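Local atomic coordinates of OxyA protein (Actinoplanes teichomyceticus, PDB entry 5HH3), a protein that is a heme-dependent cytochrome P450 that probably carries out a phenolic coupling that crosslinks the peptide precursor of a glycopeptide antibiotic. Residues B[102-108]-B[218-223]; B[157-161]-B[209-213]; B[277-281]-B[327-333]. All blocks are in the same frame, centred on the assembly; numbering follows the deposited sequence.

Contact 1 of 3, residues B[102-108]-B[218-223]; sequences LRRMVAP and EYGDEI. With HEM (protoporphyrin IX containing Fe), chain G.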
loop_
_atom_site.group_PDB
_atom_site.type_symbol
_atom_site.label_atom_id
_atom_site.label_comp_id
_atom_site.label_asym_id
_atom_site.label_seq_id
_atom_site.Cartn_x
_atom_site.Cartn_y
_atom_site.Cartn_z
ATOM N N LEU B 102 -11.770 -14.407 20.768
ATOM C CA LEU B 102 -12.596 -14.683 19.569
ATOM C C LEU B 102 -12.270 -16.054 18.968
ATOM O O LEU B 102 -13.175 -16.819 18.654
ATOM C CB LEU B 102 -12.470 -13.588 18.507
ATOM C CG LEU B 102 -13.223 -13.834 17.176
ATOM C CD1 LEU B 102 -14.715 -14.073 17.378
ATOM C CD2 LEU B 102 -12.987 -12.656 16.222
ATOM N N ARG B 103 -10.990 -16.376 18.838
ATOM C CA ARG B 103 -10.614 -17.659 18.278
ATOM C C ARG B 103 -11.149 -18.901 19.027
ATOM O O ARG B 103 -11.585 -19.863 18.379
ATOM C CB ARG B 103 -9.108 -17.766 18.078
ATOM C CG ARG B 103 -8.764 -19.093 17.415
ATOM C CD ARG B 103 -7.508 -19.031 16.630
ATOM N NE ARG B 103 -7.220 -20.354 16.102
ATOM C CZ ARG B 103 -6.431 -20.600 15.068
ATOM N NH1 ARG B 103 -5.853 -19.607 14.388
ATOM N NH2 ARG B 103 -6.241 -21.857 14.708
ATOM N N ARG B 104 -11.160 -18.889 20.364
ATOM C CA ARG B 104 -11.741 -20.019 21.116
ATOM C C ARG B 104 -13.214 -20.274 20.802
ATOM O O ARG B 104 -13.666 -21.418 20.910
ATOM C CB ARG B 104 -11.625 -19.841 22.627
ATOM C CG ARG B 104 -10.273 -20.219 23.196
ATOM C CD ARG B 104 -10.324 -20.284 24.712
ATOM N NE ARG B 104 -10.679 -18.990 25.299
ATOM C CZ ARG B 104 -9.913 -18.260 26.116
ATOM N NH1 ARG B 104 -8.713 -18.667 26.518
ATOM N NH2 ARG B 104 -10.367 -17.094 26.558
ATOM N N MET B 105 -13.970 -19.218 20.498
ATOM C CA MET B 105 -15.419 -19.357 20.296
ATOM C C MET B 105 -15.762 -19.955 18.930
ATOM O O MET B 105 -16.786 -20.632 18.780
ATOM C CB MET B 105 -16.125 -18.014 20.483
ATOM C CG MET B 105 -15.952 -17.484 21.880
ATOM S SD MET B 105 -17.059 -16.140 22.303
ATOM C CE MET B 105 -16.313 -14.817 21.366
ATOM N N VAL B 106 -14.919 -19.692 17.945
ATOM C CA VAL B 106 -15.139 -20.209 16.598
ATOM C C VAL B 106 -14.411 -21.519 16.322
ATOM O O VAL B 106 -14.840 -22.267 15.436
ATOM C CB VAL B 106 -14.893 -19.154 15.486
ATOM C CG1 VAL B 106 -15.870 -17.986 15.655
ATOM C CG2 VAL B 106 -13.478 -18.656 15.459
ATOM N N ALA B 107 -13.365 -21.834 17.094
ATOM C CA ALA B 107 -12.599 -23.075 16.872
ATOM C C ALA B 107 -13.427 -24.388 16.871
ATOM O O ALA B 107 -13.139 -25.261 16.085
ATOM C CB ALA B 107 -11.404 -23.177 17.835
ATOM N N PRO B 108 -14.456 -24.516 17.729
ATOM C CA PRO B 108 -15.297 -25.719 17.716
ATOM C C PRO B 108 -15.926 -26.089 16.357
ATOM O O PRO B 108 -16.107 -27.279 16.071
ATOM C CB PRO B 108 -16.383 -25.373 18.723
ATOM C CG PRO B 108 -15.664 -24.507 19.713
ATOM C CD PRO B 108 -14.812 -23.639 18.859
ATOM N N GLU B 218 -22.225 -23.665 21.964
ATOM C CA GLU B 218 -21.149 -23.715 22.923
ATOM C C GLU B 218 -20.867 -22.337 23.503
ATOM O O GLU B 218 -20.444 -22.238 24.650
ATOM C CB GLU B 218 -19.883 -24.292 22.279
ATOM C CG GLU B 218 -18.872 -24.792 23.304
ATOM C CD GLU B 218 -17.730 -25.579 22.683
ATOM O OE1 GLU B 218 -18.003 -26.493 21.869
ATOM O OE2 GLU B 218 -16.555 -25.294 23.025
ATOM N N TYR B 219 -21.104 -21.282 22.721
ATOM C CA TYR B 219 -20.642 -19.935 23.073
ATOM C C TYR B 219 -21.627 -18.838 22.703
ATOM O O TYR B 219 -21.206 -17.712 22.411
ATOM C CB TYR B 219 -19.306 -19.676 22.359
ATOM C CG TYR B 219 -18.117 -20.235 23.070
ATOM C CD1 TYR B 219 -17.740 -19.728 24.315
ATOM C CD2 TYR B 219 -17.359 -21.264 22.507
ATOM C CE1 TYR B 219 -16.635 -20.229 24.983
ATOM C CE2 TYR B 219 -16.248 -21.775 23.159
ATOM C CZ TYR B 219 -15.880 -21.253 24.395
ATOM O OH TYR B 219 -14.760 -21.728 25.052
ATOM N N GLY B 220 -22.922 -19.157 22.740
ATOM C CA GLY B 220 -23.974 -18.285 22.223
ATOM C C GLY B 220 -23.969 -16.883 22.756
ATOM O O GLY B 220 -23.933 -15.919 21.999
ATOM N N ASP B 221 -23.965 -16.761 24.066
ATOM C CA ASP B 221 -23.980 -15.431 24.659
ATOM C C ASP B 221 -22.698 -14.644 24.392
ATOM O O ASP B 221 -22.762 -13.479 23.973
ATOM C CB ASP B 221 -24.255 -15.477 26.154
ATOM C CG ASP B 221 -24.929 -14.203 26.644
ATOM O OD1 ASP B 221 -25.697 -13.615 25.837
ATOM O OD2 ASP B 221 -24.702 -13.792 27.811
ATOM N N GLU B 222 -21.547 -15.301 24.560
ATOM C CA GLU B 222 -20.273 -14.611 24.571
ATOM C C GLU B 222 -19.814 -14.139 23.184
ATOM O O GLU B 222 -18.833 -13.407 23.098
ATOM C CB GLU B 222 -19.192 -15.476 25.250
ATOM C CG GLU B 222 -19.451 -15.835 26.728
ATOM C CD GLU B 222 -19.237 -14.685 27.734
ATOM O OE1 GLU B 222 -18.499 -13.717 27.454
ATOM O OE2 GLU B 222 -19.802 -14.749 28.850
ATOM N N ILE B 223 -20.489 -14.568 22.110
ATOM C CA ILE B 223 -20.152 -14.132 20.741
ATOM C C ILE B 223 -21.260 -13.229 20.191
ATOM O O ILE B 223 -22.446 -13.479 20.427
ATOM C CB ILE B 223 -19.852 -15.328 19.798
ATOM C CG1 ILE B 223 -19.157 -14.833 18.518
ATOM C CG2 ILE B 223 -21.105 -16.136 19.462
ATOM C CD1 ILE B 223 -18.549 -15.927 17.681
HETATM C CHA HEM G . -4.873 -17.978 8.564
HETATM C CHB HEM G . -9.388 -19.466 7.600
HETATM C CHC HEM G . -7.716 -21.979 3.783
HETATM C CHD HEM G . -3.231 -20.543 4.817
HETATM C C1A HEM G . -6.237 -18.148 8.602
HETATM C C2A HEM G . -7.100 -17.465 9.504
HETATM C C3A HEM G . -8.367 -17.892 9.243
HETATM C C4A HEM G . -8.297 -18.831 8.176
HETATM C CMA HEM G . -9.627 -17.436 9.934
HETATM C CAA HEM G . -6.674 -16.469 10.564
HETATM C CBA HEM G . -6.341 -17.230 11.847
HETATM C CGA HEM G . -5.865 -16.351 12.993
HETATM O O1A HEM G . -5.360 -15.218 12.804
HETATM O O2A HEM G . -5.962 -16.776 14.175
HETATM C C1B HEM G . -9.341 -20.284 6.454
HETATM C C2B HEM G . -10.490 -20.890 5.840
HETATM C C3B HEM G . -10.034 -21.605 4.755
HETATM C C4B HEM G . -8.558 -21.407 4.741
HETATM C CMB HEM G . -11.929 -20.774 6.298
HETATM C CAB HEM G . -10.747 -22.464 3.775
HETATM C CBB HEM G . -12.027 -22.846 3.816
HETATM C C1C HEM G . -6.339 -21.812 3.694
HETATM C C2C HEM G . -5.505 -22.387 2.712
HETATM C C3C HEM G . -4.201 -21.966 3.005
HETATM C C4C HEM G . -4.284 -21.144 4.183
HETATM C CMC HEM G . -5.953 -23.268 1.560
HETATM C CAC HEM G . -2.920 -22.273 2.317
HETATM C CBC HEM G . -2.749 -23.092 1.282
HETATM C C1D HEM G . -3.370 -19.718 5.932
HETATM C C2D HEM G . -2.188 -19.058 6.526
HETATM C C3D HEM G . -2.636 -18.342 7.567
HETATM C C4D HEM G . -4.095 -18.576 7.593
HETATM C CMD HEM G . -0.738 -19.112 6.098
HETATM C CAD HEM G . -1.773 -17.488 8.487
HETATM C CBD HEM G . -1.497 -16.068 7.970
HETATM C CGD HEM G . -0.616 -15.286 8.957
HETATM O O1D HEM G . -0.298 -14.098 8.767
HETATM O O2D HEM G . -0.157 -15.781 9.996
HETATM N NA HEM G . -6.981 -18.993 7.804
HETATM N NB HEM G . -8.242 -20.645 5.785
HETATM N NC HEM G . -5.585 -21.108 4.589
HETATM N ND HEM G . -4.489 -19.430 6.626
HETATM FE FE HEM G . -6.283 -20.018 6.234
HETATM O O HOH W 1 -6.615 -18.234 5.171
#
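M105 is the bump in this contact, and the hollow is formed by Y219 and the E222–I223 backbone. M105 CG lies over one face of the Y219 ring, 3.9 Å from the centroid and displaced toward the rim, which makes a CH-pi contact. SD stands oblique to the same ring, 4.8 Å from the centroid, in a Met-aromatic contact. A bend in the side chain (chi3 -74°) turns the methyl to the turn that follows, with M105 CE 3.4 Å from E222 O. I223 is the return bump. I223 CD1 reaches V106 CG1 at 3.9 Å and L102 CD1 at 4.3 Å. At the far end of segment 102-108, P108 CG lies at the edge of the Y219 ring and 3.5 Å from E218 OE2. Between the two segments the fit rests on shape and mostly apolar packing. R103 extends away from it to the heme, where its NH1 donates to propionate O2A at 2.8 Å. Helix 98-106, the C helix of the P450 fold, thus packs on the end of helix 211-219 and binds heme through R103. The long helix 225-256 completes the packing: E227 meets L102, V231 meets V106, and L228 meets I223.

Contact 2 of 3, residues B[157-161]-B[209-213]; sequences DFLGI and DDMFG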
loop_
_atom_site.group_PDB
_atom_site.type_symbol
_atom_site.label_atom_id
_atom_site.label_comp_id
_atom_site.label_asym_id
_atom_site.label_seq_id
_atom_site.Cartn_x
_atom_site.Cartn_y
_atom_site.Cartn_z
ATOM N N ASP B 157 -22.065 -24.709 1.981
ATOM C CA ASP B 157 -22.618 -25.894 2.691
ATOM C C ASP B 157 -22.102 -25.967 4.133
ATOM O O ASP B 157 -22.883 -26.208 5.046
ATOM C CB ASP B 157 -22.304 -27.220 1.973
ATOM C CG ASP B 157 -23.096 -27.410 0.683
ATOM O OD1 ASP B 157 -24.026 -26.625 0.380
ATOM O OD2 ASP B 157 -22.783 -28.374 -0.052
ATOM N N PHE B 158 -20.810 -25.704 4.336
ATOM C CA PHE B 158 -20.227 -25.706 5.670
ATOM C C PHE B 158 -20.913 -24.668 6.571
ATOM O O PHE B 158 -21.204 -24.949 7.730
ATOM C CB PHE B 158 -18.715 -25.498 5.582
ATOM C CG PHE B 158 -18.035 -25.290 6.907
ATOM C CD1 PHE B 158 -17.766 -26.367 7.744
ATOM C CD2 PHE B 158 -17.639 -24.018 7.306
ATOM C CE1 PHE B 158 -17.134 -26.172 8.965
ATOM C CE2 PHE B 158 -17.000 -23.820 8.526
ATOM C CZ PHE B 158 -16.741 -24.904 9.353
ATOM N N LEU B 159 -21.199 -23.494 6.013
ATOM C CA LEU B 159 -21.975 -22.472 6.709
ATOM C C LEU B 159 -23.465 -22.776 6.870
ATOM O O LEU B 159 -24.127 -22.108 7.657
ATOM C CB LEU B 159 -21.860 -21.126 6.009
ATOM C CG LEU B 159 -20.489 -20.483 5.982
ATOM C CD1 LEU B 159 -20.658 -19.144 5.292
ATOM C CD2 LEU B 159 -19.918 -20.302 7.394
ATOM N N GLY B 160 -24.000 -23.740 6.130
ATOM C CA GLY B 160 -25.408 -24.057 6.183
ATOM C C GLY B 160 -26.274 -23.128 5.343
ATOM O O GLY B 160 -27.468 -23.008 5.614
ATOM N N ILE B 161 -25.706 -22.468 4.330
ATOM C CA ILE B 161 -26.529 -21.653 3.428
ATOM C C ILE B 161 -27.328 -22.647 2.555
ATOM O O ILE B 161 -26.723 -23.532 1.966
ATOM C CB ILE B 161 -25.687 -20.714 2.519
ATOM C CG1 ILE B 161 -24.640 -19.891 3.300
ATOM C CG2 ILE B 161 -26.595 -19.781 1.727
ATOM C CD1 ILE B 161 -25.196 -19.109 4.464
ATOM N N ASP B 209 -27.003 -27.530 12.607
ATOM C CA ASP B 209 -25.912 -28.477 12.410
ATOM C C ASP B 209 -24.665 -27.799 11.833
ATOM O O ASP B 209 -23.550 -28.255 12.052
ATOM C CB ASP B 209 -26.402 -29.591 11.468
ATOM C CG ASP B 209 -25.691 -30.917 11.680
ATOM O OD1 ASP B 209 -24.623 -30.949 12.330
ATOM O OD2 ASP B 209 -26.216 -31.939 11.187
ATOM N N ASP B 210 -24.866 -26.712 11.098
ATOM C CA ASP B 210 -23.781 -25.949 10.446
ATOM C C ASP B 210 -22.854 -25.168 11.416
ATOM O O ASP B 210 -22.941 -25.318 12.630
ATOM C CB ASP B 210 -24.423 -24.982 9.447
ATOM C CG ASP B 210 -25.442 -24.071 10.108
ATOM O OD1 ASP B 210 -26.615 -24.487 10.208
ATOM O OD2 ASP B 210 -25.068 -22.970 10.559
ATOM N N MET B 211 -21.962 -24.352 10.846
ATOM C CA MET B 211 -21.008 -23.531 11.589
ATOM C C MET B 211 -21.670 -22.653 12.664
ATOM O O MET B 211 -21.198 -22.621 13.789
ATOM C CB MET B 211 -20.184 -22.652 10.625
ATOM C CG MET B 211 -18.841 -22.226 11.173
ATOM S SD MET B 211 -18.194 -20.664 10.549
ATOM C CE MET B 211 -19.330 -19.540 11.346
ATOM N N PHE B 212 -22.756 -21.961 12.318
ATOM C CA PHE B 212 -23.428 -21.042 13.263
ATOM C C PHE B 212 -24.011 -21.759 14.470
ATOM O O PHE B 212 -23.834 -21.310 15.595
ATOM C CB PHE B 212 -24.523 -20.214 12.571
ATOM C CG PHE B 212 -24.023 -18.993 11.837
ATOM C CD1 PHE B 212 -22.699 -18.835 11.497
ATOM C CD2 PHE B 212 -24.913 -18.007 11.457
ATOM C CE1 PHE B 212 -22.268 -17.714 10.813
ATOM C CE2 PHE B 212 -24.491 -16.889 10.762
ATOM C CZ PHE B 212 -23.167 -16.742 10.444
ATOM N N GLY B 213 -24.704 -22.865 14.235
ATOM C CA GLY B 213 -25.346 -23.610 15.319
ATOM C C GLY B 213 -24.380 -24.238 16.314
ATOM O O GLY B 213 -24.652 -24.263 17.506
#
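Two torsions set this contact: D210 turns to L159 and G160, and M211 to F158 and L159. In D210, CG sits between the backbone N and the carbonyl carbon (chi1 56°). This keeps the carboxylate near its own backbone, where OD2 takes a weak capping bond from F212 N. In M211, CG swings opposite the backbone N (chi1 -156°) and meets the F158 ring, with CG 3.6 Å from F158 CE2. D210 is the N-cap of helix 211-219. The chain opposite is the end of helix 142-159, closed by a Schellman motif in which G160 has positive phi. The two helix ends are joined directly: M211 N donates to F158 O at 3.3 Å, in the carbonyl plane and with an angle of 153° at the hydrogen. G160 has no side chain, and D210 CB comes to 3.5 Å from G160 CA. D210 OD2 also lies 3.2 Å from L159 O. Both are acceptors, so that pair is not a bond. Beside the backbone bond, M211 SD lies 3.6 Å from L159 CD2, the two side chains running side by side. The same sulfur is oblique to the F158 ring, a Met-aromatic contact. Around this joint, helix 112-136 covers F158 through R114 and M115, helix 225-256 covers L159 and M211, and helix 182-205 packs on F212.

Contact 3 of 3, residues B[277-281]-B[327-333]; sequences EVIRY and DRFDITR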
loop_
_atom_site.group_PDB
_atom_site.type_symbol
_atom_site.label_atom_id
_atom_site.label_comp_id
_atom_site.label_asym_id
_atom_site.label_seq_id
_atom_site.Cartn_x
_atom_site.Cartn_y
_atom_site.Cartn_z
ATOM N N GLU B 277 2.617 -33.427 0.485
ATOM C CA GLU B 277 3.549 -33.094 -0.608
ATOM C C GLU B 277 2.949 -32.132 -1.641
ATOM O O GLU B 277 3.628 -31.227 -2.105
ATOM C CB GLU B 277 4.067 -34.355 -1.298
ATOM C CG GLU B 277 4.981 -34.113 -2.492
ATOM C CD GLU B 277 6.342 -33.549 -2.144
ATOM O OE1 GLU B 277 7.120 -33.335 -3.095
ATOM O OE2 GLU B 277 6.668 -33.303 -0.949
ATOM N N VAL B 278 1.692 -32.320 -2.004
ATOM C CA VAL B 278 1.037 -31.437 -2.967
ATOM C C VAL B 278 0.970 -30.033 -2.392
ATOM O O VAL B 278 1.273 -29.065 -3.082
ATOM C CB VAL B 278 -0.377 -31.926 -3.344
ATOM C CG1 VAL B 278 -1.077 -30.936 -4.282
ATOM C CG2 VAL B 278 -0.308 -33.279 -4.017
ATOM N N ILE B 279 0.575 -29.936 -1.119
ATOM C CA ILE B 279 0.517 -28.651 -0.419
ATOM C C ILE B 279 1.905 -27.988 -0.301
ATOM O O ILE B 279 2.047 -26.796 -0.590
ATOM C CB ILE B 279 -0.145 -28.788 0.975
ATOM C CG1 ILE B 279 -1.643 -29.064 0.812
ATOM C CG2 ILE B 279 0.095 -27.527 1.791
ATOM C CD1 ILE B 279 -2.362 -29.563 2.053
ATOM N N ARG B 280 2.908 -28.751 0.110
ATOM C CA ARG B 280 4.293 -28.246 0.178
ATOM C C ARG B 280 4.768 -27.663 -1.153
ATOM O O ARG B 280 5.296 -26.553 -1.203
ATOM C CB ARG B 280 5.285 -29.347 0.580
ATOM C CG ARG B 280 6.731 -28.848 0.747
ATOM C CD ARG B 280 7.750 -29.972 0.690
ATOM N NE ARG B 280 7.843 -30.569 -0.644
ATOM C CZ ARG B 280 8.582 -30.117 -1.658
ATOM N NH1 ARG B 280 9.333 -29.024 -1.546
ATOM N NH2 ARG B 280 8.574 -30.774 -2.812
ATOM N N TYR B 281 4.604 -28.439 -2.213
ATOM C CA TYR B 281 5.105 -28.056 -3.535
ATOM C C TYR B 281 4.375 -26.836 -4.071
ATOM O O TYR B 281 5.016 -25.918 -4.551
ATOM C CB TYR B 281 4.991 -29.219 -4.513
ATOM C CG TYR B 281 5.631 -28.959 -5.861
ATOM C CD1 TYR B 281 7.011 -28.933 -5.999
ATOM C CD2 TYR B 281 4.852 -28.723 -6.983
ATOM C CE1 TYR B 281 7.610 -28.699 -7.236
ATOM C CE2 TYR B 281 5.428 -28.488 -8.215
ATOM C CZ TYR B 281 6.807 -28.487 -8.335
ATOM O OH TYR B 281 7.365 -28.269 -9.547
ATOM N N ASP B 327 13.879 -31.219 -3.888
ATOM C CA ASP B 327 12.715 -30.310 -3.866
ATOM C C ASP B 327 11.613 -30.619 -4.895
ATOM O O ASP B 327 10.478 -30.137 -4.743
ATOM C CB ASP B 327 13.180 -28.869 -4.062
ATOM C CG ASP B 327 12.041 -27.879 -3.991
ATOM O OD1 ASP B 327 11.407 -27.774 -2.908
ATOM O OD2 ASP B 327 11.776 -27.226 -5.027
ATOM N N ARG B 328 11.927 -31.414 -5.925
ATOM C CA ARG B 328 10.968 -31.691 -6.995
ATOM C C ARG B 328 9.739 -32.411 -6.449
ATOM O O ARG B 328 9.818 -33.133 -5.437
ATOM C CB ARG B 328 11.603 -32.503 -8.128
ATOM C CG ARG B 328 12.618 -31.713 -8.943
ATOM C CD ARG B 328 13.309 -32.596 -9.970
ATOM N NE ARG B 328 14.472 -31.896 -10.531
ATOM C CZ ARG B 328 15.574 -32.472 -11.008
ATOM N NH1 ARG B 328 15.723 -33.790 -11.014
ATOM N NH2 ARG B 328 16.558 -31.705 -11.471
ATOM N N PHE B 329 8.596 -32.178 -7.084
ATOM C CA PHE B 329 7.344 -32.834 -6.667
ATOM C C PHE B 329 7.510 -34.354 -6.683
ATOM O O PHE B 329 7.873 -34.925 -7.692
ATOM C CB PHE B 329 6.183 -32.427 -7.578
ATOM C CG PHE B 329 4.889 -33.069 -7.229
ATOM C CD1 PHE B 329 4.367 -32.950 -5.952
ATOM C CD2 PHE B 329 4.184 -33.811 -8.181
ATOM C CE1 PHE B 329 3.161 -33.542 -5.619
ATOM C CE2 PHE B 329 2.974 -34.404 -7.856
ATOM C CZ PHE B 329 2.465 -34.283 -6.572
ATOM N N ASP B 330 7.267 -34.979 -5.539
ATOM C CA ASP B 330 7.454 -36.422 -5.372
ATOM C C ASP B 330 6.381 -36.906 -4.414
ATOM O O ASP B 330 6.515 -36.805 -3.194
ATOM C CB ASP B 330 8.849 -36.744 -4.847
ATOM C CG ASP B 330 9.048 -38.232 -4.555
ATOM O OD1 ASP B 330 8.200 -39.070 -4.907
ATOM O OD2 ASP B 330 10.071 -38.568 -3.943
ATOM N N ILE B 331 5.322 -37.444 -4.996
ATOM C CA ILE B 331 4.146 -37.852 -4.260
ATOM C C ILE B 331 4.393 -38.991 -3.240
ATOM O O ILE B 331 3.563 -39.199 -2.353
ATOM C CB ILE B 331 3.017 -38.215 -5.260
ATOM C CG1 ILE B 331 1.646 -38.108 -4.599
ATOM C CG2 ILE B 331 3.243 -39.585 -5.889
ATOM C CD1 ILE B 331 0.545 -37.882 -5.611
ATOM N N THR B 332 5.514 -39.711 -3.363
ATOM C CA THR B 332 5.888 -40.792 -2.426
ATOM C C THR B 332 6.806 -40.333 -1.275
ATOM O O THR B 332 7.209 -41.159 -0.458
ATOM C CB THR B 332 6.632 -41.946 -3.146
ATOM O OG1 THR B 332 7.937 -41.501 -3.526
ATOM C CG2 THR B 332 5.878 -42.434 -4.399
ATOM N N ARG B 333 7.164 -39.052 -1.220
ATOM C CA ARG B 333 8.009 -38.531 -0.138
ATOM C C ARG B 333 7.397 -38.868 1.230
ATOM O O ARG B 333 6.228 -38.586 1.484
ATOM C CB ARG B 333 8.204 -37.016 -0.262
ATOM C CG ARG B 333 9.233 -36.419 0.699
ATOM C CD ARG B 333 9.131 -34.890 0.781
ATOM N NE ARG B 333 9.162 -34.317 -0.556
ATOM C CZ ARG B 333 10.245 -34.252 -1.329
ATOM N NH1 ARG B 333 11.448 -34.650 -0.895
ATOM N NH2 ARG B 333 10.128 -33.756 -2.556
HETATM O O HOH W 2 8.963 -30.818 -9.458
#
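E277, R280, R333 and D327 form a largely buried salt-bridge network; the first three are the Glu-Arg-Arg triad of cytochrome P450s. E277 and R280 are the ExxR pair of helix 274-282, the K helix. R333 comes from segment 327-333, in the loop between helices 314-318 and 351-368. The E277 chain bends at chi2 (70°), which brings its carboxylate between the two guanidinium groups. Each arginine of the triad grips it side-on, through NE and NH2. R333 NE reaches E277 OE2 at 2.7 Å and R280 NE at 3.0 Å, from opposite faces of the carboxylate. E277 OE1 takes three donors: R333 NH2, R280 NH2 and the backbone N of D330, the last at 2.9 Å. Five bonds thus fix the carboxylate and would favour its charged form. R280 also holds D327 end-on, with NH1 bonded to OD1 at 2.8 Å and NH2 to the backbone O. R319 provides a second partner for D327. Beside the charges, F329 puts CB over the centre of the Y281 ring, 3.7 Å from the centroid, in a CH-pi contact, and its CE1 meets V278 CG2. L253 of helix 225-256 touches both aromatic residues. D330–R333 is a type I turn; D330 OD1 accepts from T332 N, an Asx turn, and from T332 OG1. One water accepts from F329 N at 2.8 Å and bonds weakly to Y281 OH.

Contacts 1 and 2 use the two ends of one helix, 211-219. Contact 2 holds its start and contact 1 its finish, with centres 15 Å apart. Along the chain, contact 2 is nested inside the loop closed by contact 1. That loop is mostly helical. Contact 3 follows in series, with its centre 36 Å from that of contact 1 and 33 Å from that of contact 2. The heme lies between it and contact 1. All three pack against helix 225-256, the long central helix of the P450 fold. Contacts 1 and 2 therefore tie together the helices at one flank of the heme, while contact 3 fixes the K helix to a loop beyond the opposite flank.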